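Long-range contacts in SusD homolog (Bacteroides thetaiotaomicron VPI-5482, PDB 3IHV), which probably binds glycans at the cell surface as an outer-membrane SusD-family protein, handing them on for uptake by its partner transporter: residues A[50-55]-A[300-305]; A[326-331]-A[370-375]. All blocks are in the same frame, centred on the assembly; numbering follows the deposited sequence.

Contact 1 of 2, residues A[50-55]-A[300-305]; sequences DISQVE and ANVKVV
Gln53 and Lys303 face each other as the hydrogen-bonded pair of a short antiparallel two-stranded sheet, strand 52-54 against strand 302-304. Gln53 N gives to Lys303 O at 2.9 Å, and Lys303 N returns a bond to Gln53 O at 2.8 Å. Beyond the pair, Glu55 N reaches Asn301 O, and at the other end Val305 N gives to Ile51 O. The Lys303 side chain, bent at chi2 (-52°), runs alongside Glu55: Lys303 CG sits 3.6 Å from Glu55 CA and Lys303 CE 3.8 Å from Glu55 CG. This contact is aliphatic, since Lys303 NZ stays 6.5 Å from Glu55 OE2; the ammonium instead binds Ala300 O and Asn365 O, while Glu55 OE1 pairs with Arg63. With an alanine here, the carbonyls of Ala300 and Asn365 would probably lose this donor, and a gap is likely to open beside the Glu55 chain. On the same face, Gln53 CG stands between its backbone N and carbonyl carbon (chi1 62°); the chain then extends to place NE2 on a water that also donates to Val304 O, and on Asn501 O. The other face carries Ser52, Val54, Val302 and Val304, where Val302 CG1 lies 4.1 Å from Ser52 CB. Val305, the N-cap residue of helix 306-313, points toward the start of the opposite segment: Val305 CB rests 3.4 Å from Asp50 O, and CG2 packs on Ser52 N. Beyond it lies helix 479-493, touched by both Val305 and Asp50. Such a short antiparallel pairing, enclosed by helices and loops, is a small beta-sheet tying an early segment to the later half of a mainly helical SusD-family fold.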
# COMPACT_ATOMS: atom_id res chain seq x y z
N ASP A 50 -9.69 -8.95 -8.05
CA ASP A 50 -10.01 -10.35 -7.85
C ASP A 50 -10.01 -10.78 -6.39
O ASP A 50 -10.48 -11.88 -6.09
CB ASP A 50 -9.12 -11.26 -8.67
CG ASP A 50 -7.62 -11.00 -8.49
OD1 ASP A 50 -7.20 -9.89 -8.05
OD2 ASP A 50 -6.84 -11.93 -8.86
N ILE A 51 -9.49 -9.95 -5.49
CA ILE A 51 -9.42 -10.32 -4.09
C ILE A 51 -10.30 -9.52 -3.15
O ILE A 51 -10.69 -10.05 -2.13
CB ILE A 51 -7.93 -10.34 -3.58
CG1 ILE A 51 -7.35 -8.96 -3.33
CG2 ILE A 51 -7.06 -11.17 -4.54
CD1 ILE A 51 -5.94 -8.93 -2.67
N SER A 52 -10.63 -8.26 -3.50
CA SER A 52 -11.44 -7.47 -2.62
C SER A 52 -12.31 -6.47 -3.34
O SER A 52 -12.04 -6.09 -4.51
CB SER A 52 -10.57 -6.77 -1.55
OG SER A 52 -9.86 -5.71 -2.10
N GLN A 53 -13.33 -6.04 -2.62
CA GLN A 53 -14.28 -5.06 -3.13
C GLN A 53 -14.93 -4.37 -1.97
O GLN A 53 -14.90 -4.85 -0.80
CB GLN A 53 -15.36 -5.75 -4.00
CG GLN A 53 -16.23 -6.79 -3.26
CD GLN A 53 -17.37 -7.33 -4.10
OE1 GLN A 53 -17.86 -6.65 -5.00
NE2 GLN A 53 -17.86 -8.54 -3.77
N VAL A 54 -15.59 -3.26 -2.27
CA VAL A 54 -16.33 -2.56 -1.24
C VAL A 54 -17.62 -3.35 -0.89
O VAL A 54 -18.16 -4.06 -1.72
CB VAL A 54 -16.65 -1.14 -1.67
CG1 VAL A 54 -17.77 -1.10 -2.77
CG2 VAL A 54 -17.07 -0.32 -0.46
N GLU A 55 -18.10 -3.19 0.34
CA GLU A 55 -19.33 -3.80 0.82
C GLU A 55 -20.54 -3.37 -0.02
O GLU A 55 -20.57 -2.26 -0.56
CB GLU A 55 -19.58 -3.35 2.27
CG GLU A 55 -20.80 -3.93 2.96
CD GLU A 55 -22.13 -3.27 2.61
OE1 GLU A 55 -22.18 -2.09 2.16
OE2 GLU A 55 -23.14 -3.99 2.81
N ALA A 300 -15.71 -1.99 8.75
CA ALA A 300 -15.31 -3.20 8.00
C ALA A 300 -15.97 -3.31 6.63
O ALA A 300 -16.65 -4.27 6.33
CB ALA A 300 -15.61 -4.48 8.85
N ASN A 301 -15.78 -2.27 5.85
CA ASN A 301 -16.36 -2.15 4.53
C ASN A 301 -15.56 -2.80 3.40
O ASN A 301 -16.01 -2.83 2.23
CB ASN A 301 -16.63 -0.66 4.21
CG ASN A 301 -17.68 -0.08 5.10
OD1 ASN A 301 -18.67 -0.73 5.37
ND2 ASN A 301 -17.51 1.18 5.48
N VAL A 302 -14.36 -3.30 3.71
CA VAL A 302 -13.56 -4.00 2.72
C VAL A 302 -13.96 -5.48 2.82
O VAL A 302 -13.79 -6.11 3.87
CB VAL A 302 -12.04 -3.87 2.96
CG1 VAL A 302 -11.28 -4.82 1.98
CG2 VAL A 302 -11.61 -2.37 2.82
N LYS A 303 -14.53 -5.99 1.74
CA LYS A 303 -15.02 -7.34 1.71
C LYS A 303 -14.16 -8.18 0.78
O LYS A 303 -13.61 -7.67 -0.19
CB LYS A 303 -16.49 -7.36 1.25
CG LYS A 303 -17.42 -6.57 2.12
CD LYS A 303 -17.28 -6.97 3.61
CE LYS A 303 -18.43 -6.44 4.45
NZ LYS A 303 -18.18 -6.84 5.90
N VAL A 304 -14.02 -9.45 1.11
CA VAL A 304 -13.17 -10.36 0.35
C VAL A 304 -13.95 -11.06 -0.75
O VAL A 304 -15.04 -11.62 -0.50
CB VAL A 304 -12.52 -11.43 1.27
CG1 VAL A 304 -11.63 -12.40 0.44
CG2 VAL A 304 -11.75 -10.77 2.42
N VAL A 305 -13.40 -11.06 -1.96
CA VAL A 305 -14.06 -11.73 -3.08
C VAL A 305 -14.05 -13.23 -2.80
O VAL A 305 -12.98 -13.81 -2.61
CB VAL A 305 -13.42 -11.34 -4.41
CG1 VAL A 305 -14.01 -12.15 -5.59
CG2 VAL A 305 -13.58 -9.79 -4.66
O HOH W 1 -17.33 -10.13 -1.21

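Contact 2 of 2, residues A[326-331]-A[370-375]; sequences ANYQYT and KWDIQK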
# COMPACT_ATOMS: atom_id res chain seq x y z
N ALA A 326 -10.94 -12.97 7.47
CA ALA A 326 -11.82 -13.19 8.59
C ALA A 326 -13.18 -13.66 8.11
O ALA A 326 -13.87 -12.94 7.41
CB ALA A 326 -12.02 -11.91 9.43
N ASN A 327 -13.55 -14.87 8.51
CA ASN A 327 -14.88 -15.40 8.20
C ASN A 327 -15.82 -15.16 9.38
O ASN A 327 -16.89 -15.78 9.47
CB ASN A 327 -14.79 -16.89 7.87
CG ASN A 327 -14.37 -17.75 9.06
OD1 ASN A 327 -13.98 -17.26 10.12
ND2 ASN A 327 -14.48 -19.07 8.89
N TYR A 328 -15.45 -14.19 10.22
CA TYR A 328 -16.14 -13.95 11.49
C TYR A 328 -16.24 -12.47 11.72
O TYR A 328 -15.55 -11.69 11.08
CB TYR A 328 -15.29 -14.54 12.64
CG TYR A 328 -13.87 -13.99 12.71
CD1 TYR A 328 -13.59 -12.81 13.41
CD2 TYR A 328 -12.81 -14.62 12.06
CE1 TYR A 328 -12.31 -12.29 13.49
CE2 TYR A 328 -11.52 -14.11 12.12
CZ TYR A 328 -11.27 -12.94 12.85
OH TYR A 328 -10.00 -12.40 12.90
N GLN A 329 -17.06 -12.11 12.70
CA GLN A 329 -17.21 -10.74 13.16
C GLN A 329 -17.34 -10.82 14.68
O GLN A 329 -17.51 -11.89 15.25
CB GLN A 329 -18.51 -10.12 12.59
CG GLN A 329 -19.81 -10.83 12.98
CD GLN A 329 -21.00 -10.03 12.45
OE1 GLN A 329 -20.96 -8.79 12.46
NE2 GLN A 329 -22.01 -10.72 11.93
N TYR A 330 -17.29 -9.67 15.34
CA TYR A 330 -17.44 -9.62 16.78
C TYR A 330 -18.76 -8.91 17.08
O TYR A 330 -18.96 -7.76 16.66
CB TYR A 330 -16.30 -8.82 17.39
CG TYR A 330 -14.97 -9.47 17.21
CD1 TYR A 330 -14.64 -10.63 17.91
CD2 TYR A 330 -14.03 -8.94 16.35
CE1 TYR A 330 -13.38 -11.25 17.72
CE2 TYR A 330 -12.79 -9.53 16.18
CZ TYR A 330 -12.47 -10.69 16.86
OH TYR A 330 -11.21 -11.27 16.68
N THR A 331 -19.63 -9.60 17.81
CA THR A 331 -20.91 -9.07 18.26
C THR A 331 -20.65 -8.52 19.69
O THR A 331 -19.52 -8.59 20.20
CB THR A 331 -21.99 -10.20 18.31
OG1 THR A 331 -21.70 -11.09 19.39
CG2 THR A 331 -22.01 -10.97 17.01
N LYS A 370 -6.10 -9.13 8.90
CA LYS A 370 -4.77 -8.59 9.22
C LYS A 370 -4.81 -7.47 10.26
O LYS A 370 -3.86 -7.29 11.01
CB LYS A 370 -4.11 -8.08 7.96
CG LYS A 370 -3.75 -9.21 7.03
CD LYS A 370 -3.09 -8.76 5.74
CE LYS A 370 -2.48 -9.96 5.00
NZ LYS A 370 -1.80 -9.69 3.67
N TRP A 371 -5.89 -6.69 10.24
CA TRP A 371 -6.05 -5.55 11.14
C TRP A 371 -7.21 -5.75 12.12
O TRP A 371 -7.95 -4.82 12.44
CB TRP A 371 -6.08 -4.22 10.36
CG TRP A 371 -4.90 -4.15 9.42
CD1 TRP A 371 -3.62 -3.80 9.75
CD2 TRP A 371 -4.87 -4.55 8.04
NE1 TRP A 371 -2.79 -3.95 8.66
CE2 TRP A 371 -3.54 -4.37 7.59
CE3 TRP A 371 -5.84 -4.95 7.12
CZ2 TRP A 371 -3.14 -4.65 6.28
CZ3 TRP A 371 -5.45 -5.24 5.80
CH2 TRP A 371 -4.11 -5.06 5.40
N ASP A 372 -7.31 -6.97 12.64
CA ASP A 372 -8.26 -7.32 13.67
C ASP A 372 -7.83 -6.72 15.03
O ASP A 372 -7.00 -7.28 15.78
CB ASP A 372 -8.38 -8.83 13.75
CG ASP A 372 -9.41 -9.26 14.74
OD1 ASP A 372 -9.74 -8.47 15.67
OD2 ASP A 372 -9.84 -10.41 14.61
N ILE A 373 -8.39 -5.55 15.33
CA ILE A 373 -8.07 -4.83 16.56
C ILE A 373 -8.40 -5.66 17.84
O ILE A 373 -7.59 -5.71 18.75
CB ILE A 373 -8.77 -3.44 16.58
CG1 ILE A 373 -8.15 -2.54 15.52
CG2 ILE A 373 -8.67 -2.82 17.96
CD1 ILE A 373 -8.83 -1.16 15.37
N GLN A 374 -9.58 -6.29 17.88
CA GLN A 374 -9.98 -7.07 19.03
C GLN A 374 -8.98 -8.20 19.28
O GLN A 374 -8.62 -8.47 20.41
CB GLN A 374 -11.36 -7.64 18.78
CG GLN A 374 -11.88 -8.59 19.83
CD GLN A 374 -12.22 -7.91 21.15
OE1 GLN A 374 -12.63 -6.73 21.20
NE2 GLN A 374 -12.14 -8.68 22.21
N LYS A 375 -8.53 -8.84 18.21
CA LYS A 375 -7.55 -9.89 18.30
C LYS A 375 -6.14 -9.41 18.71
O LYS A 375 -5.50 -10.03 19.55
CB LYS A 375 -7.39 -10.59 16.94
CG LYS A 375 -6.42 -11.78 16.99
CD LYS A 375 -6.24 -12.45 15.63
CE LYS A 375 -5.41 -13.73 15.77
NZ LYS A 375 -5.02 -14.23 14.42
O HOH W 2 -8.29 -14.87 13.67
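The N-cap of helix 373-376 joins that helix start to strand 325-330: Tyr328 and Tyr330 both donate to the capping residue, Asp372. Their hydroxyls converge on the same carboxylate oxygen, Asp372 OD2, Tyr328 OH at 2.6 Å on its anti lone pair and Tyr330 OH at 2.6 Å on its syn one. With CG anti to the backbone N (chi1 -177°), Asp372 holds OD2 out to the strand while OD1 accepts from Lys375 N at 2.8 Å, met from above the carboxylate plane. One buried carboxylate therefore serves three donors, which is likely to fix its rotation and favour its charged form. The two rings meet it differently: the Tyr328 plane is turned 37° from the carboxylate, the Tyr330 plane 59°. Gln374 lies over a face of the Tyr330 ring in a CH-pi contact, its CG 3.7 Å from the ring centroid and nearly along the ring normal. A bend at chi2 then carries the amide onward, and its OE1 takes a bond from Arg295. Tyr328 OH also accepts from a water, which receives a weak bond from Lys375 NZ, and Lys335 makes a cation-pi contact with the Tyr328 ring. Paired tyrosines from alternate strand positions thus hold an aspartate N-cap, a typical helix-start motif, against the three-stranded sheet of the SusD-family region.

How the contacts relate
Both segments of contact 1 precede those of contact 2 along the chain; the centres are about 15 Å apart and the nearest atoms about 6 Å, so the two do not meet directly. Strand 367-368 connects them: it packs against Ala300, Val302 and Lys303 of contact 1, pairs with strand 325-330, and leads into the segment that carries Asp372. Helices 306-313 and 320-324 bridge the sequence between strands 302-304 and 325-330. Contact 1 is the more central and brings an early segment onto the later family region, whereas contact 2 lies wholly within that region. Contact 1 is made within a sheet and contact 2 between a sheet and a helix start, in a predominantly helical protein.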